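Local coordinates for protein putative glucoamylase (Bacteroides caccae ATCC 43185, PDB 4QT9) that is a putative glucoamylase with an alpha/alpha toroid fold that probably hydrolyses alpha-glucosidic bonds, releasing glucose from starch-like glucans, at residues 228-232 against 233-237. Numbering follows the deposited sequence.
Sequences YHDGW and AQNGA
Ala233 closes a pi-type turn on Tyr228 at the C-terminal end of helix 225-232, whose last turn widens in this way as the chain leaves the helix. Ala233 N donates to Tyr228 O, five residues back, at 3.0 Å and a nearly straight N-H...O angle of 163°. The methyl CB of Ala233 rests 3.6 Å from His229 O and also touches Tyr280, whose hydroxyl holds the imidazole of His229 through ND1.

Gln234, with positive phi, is where the chain leaves helical geometry. Gln234 CA points a C-H at Asp230 O, 3.3 Å away, while Gln234 CG lies 3.5 Å from Gly231 O. With CG anti to its own carbonyl carbon (chi1 -70°), the side chain starts out beside Gly231 O, and its extended part beyond CG carries OE1 to a hydrogen bond with Arg252.

Asn235 supplies the second grip: Asn235 N reaches six residues back to His229 O at 2.8 Å, so the two carbonyls at the start of 228-232 receive N-H groups from the departing chain. Gly236 follows with positive phi, at backbone angles where a side chain would be jammed against the preceding carbonyl O, and its N makes a weak bond to Ala233 O. In the loop that leads to strand 239-244, Ala237 N donates to Gln234 O at 3.1 Å.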
loop_
_atom_site.group_PDB
_atom_site.type_symbol
_atom_site.label_atom_id
_atom_site.label_comp_id
_atom_site.label_asym_id
_atom_site.label_seq_id
_atom_site.Cartn_x
_atom_site.Cartn_y
_atom_site.Cartn_z
ATOM N N TYR A 228 13.627 -8.257 -13.798
ATOM C CA TYR A 228 13.849 -8.101 -12.345
ATOM C C TYR A 228 15.347 -7.958 -11.997
ATOM O O TYR A 228 15.689 -7.087 -11.223
ATOM C CB TYR A 228 13.255 -9.300 -11.582
ATOM C CG TYR A 228 13.524 -9.296 -10.089
ATOM C CD1 TYR A 228 12.765 -8.511 -9.227
ATOM C CD2 TYR A 228 14.487 -10.132 -9.533
ATOM C CE1 TYR A 228 12.995 -8.514 -7.855
ATOM C CE2 TYR A 228 14.729 -10.143 -8.161
ATOM C CZ TYR A 228 13.996 -9.314 -7.327
ATOM O OH TYR A 228 14.247 -9.295 -5.974
ATOM N N HIS A 229 16.230 -8.810 -12.551
ATOM C CA HIS A 229 17.660 -8.816 -12.245
ATOM C C HIS A 229 18.411 -7.605 -12.830
ATOM O O HIS A 229 19.246 -7.021 -12.118
ATOM C CB HIS A 229 18.286 -10.137 -12.696
ATOM C CG HIS A 229 17.842 -11.278 -11.833
ATOM N ND1 HIS A 229 18.205 -11.355 -10.489
ATOM C CD2 HIS A 229 17.013 -12.302 -12.111
ATOM C CE1 HIS A 229 17.600 -12.425 -10.007
ATOM N NE2 HIS A 229 16.880 -13.034 -10.946
ATOM N N ASP A 230 18.105 -7.203 -14.086
ATOM C CA ASP A 230 18.754 -6.038 -14.722
ATOM C C ASP A 230 18.093 -4.707 -14.336
ATOM O O ASP A 230 18.800 -3.709 -14.239
ATOM C CB ASP A 230 18.754 -6.145 -16.276
ATOM C CG ASP A 230 19.449 -7.347 -16.914
ATOM O OD1 ASP A 230 19.967 -8.215 -16.164
ATOM O OD2 ASP A 230 19.478 -7.422 -18.164
ATOM N N GLY A 231 16.759 -4.678 -14.213
ATOM C CA GLY A 231 15.986 -3.468 -13.916
ATOM C C GLY A 231 15.775 -3.153 -12.455
ATOM O O GLY A 231 16.236 -2.106 -11.974
ATOM N N TRP A 232 15.050 -4.019 -11.730
ATOM C CA TRP A 232 14.837 -3.748 -10.302
ATOM C C TRP A 232 16.143 -3.796 -9.468
ATOM O O TRP A 232 16.416 -2.881 -8.679
ATOM C CB TRP A 232 13.831 -4.725 -9.695
ATOM C CG TRP A 232 13.683 -4.608 -8.197
ATOM C CD1 TRP A 232 14.222 -5.431 -7.255
ATOM C CD2 TRP A 232 12.923 -3.617 -7.478
ATOM N NE1 TRP A 232 13.789 -5.066 -5.999
ATOM C CE2 TRP A 232 13.023 -3.927 -6.104
ATOM C CE3 TRP A 232 12.195 -2.469 -7.861
ATOM C CZ2 TRP A 232 12.411 -3.136 -5.104
ATOM C CZ3 TRP A 232 11.595 -1.686 -6.874
ATOM C CH2 TRP A 232 11.673 -2.042 -5.517
ATOM N N ALA A 233 16.904 -4.888 -9.603
ATOM C CA ALA A 233 18.105 -5.132 -8.820
ATOM C C ALA A 233 19.375 -4.503 -9.410
ATOM O O ALA A 233 20.379 -4.407 -8.701
ATOM C CB ALA A 233 18.308 -6.618 -8.664
ATOM N N GLN A 234 19.324 -4.071 -10.688
ATOM C CA GLN A 234 20.469 -3.526 -11.439
ATOM C C GLN A 234 21.741 -4.389 -11.199
ATOM O O GLN A 234 22.799 -3.879 -10.807
ATOM C CB GLN A 234 20.709 -2.044 -11.121
ATOM C CG GLN A 234 19.621 -1.154 -11.688
ATOM C CD GLN A 234 19.955 0.290 -11.439
ATOM O OE1 GLN A 234 19.988 0.741 -10.305
ATOM N NE2 GLN A 234 20.277 1.036 -12.487
ATOM N N ASN A 235 21.562 -5.721 -11.352
ATOM C CA ASN A 235 22.558 -6.792 -11.260
ATOM C C ASN A 235 23.326 -6.790 -9.931
ATOM O O ASN A 235 24.533 -7.064 -9.917
ATOM C CB ASN A 235 23.522 -6.720 -12.457
ATOM C CG ASN A 235 22.769 -6.779 -13.768
ATOM O OD1 ASN A 235 22.179 -7.805 -14.119
ATOM N ND2 ASN A 235 22.652 -5.642 -14.446
ATOM N N GLY A 236 22.613 -6.556 -8.830
ATOM C CA GLY A 236 23.250 -6.535 -7.519
ATOM C C GLY A 236 23.559 -5.166 -6.947
ATOM O O GLY A 236 23.879 -5.078 -5.765
ATOM N N ALA A 237 23.436 -4.080 -7.737
ATOM C CA ALA A 237 23.654 -2.705 -7.227
ATOM C C ALA A 237 22.654 -2.332 -6.085
ATOM O O ALA A 237 22.898 -1.397 -5.332
ATOM C CB ALA A 237 23.522 -1.704 -8.368
#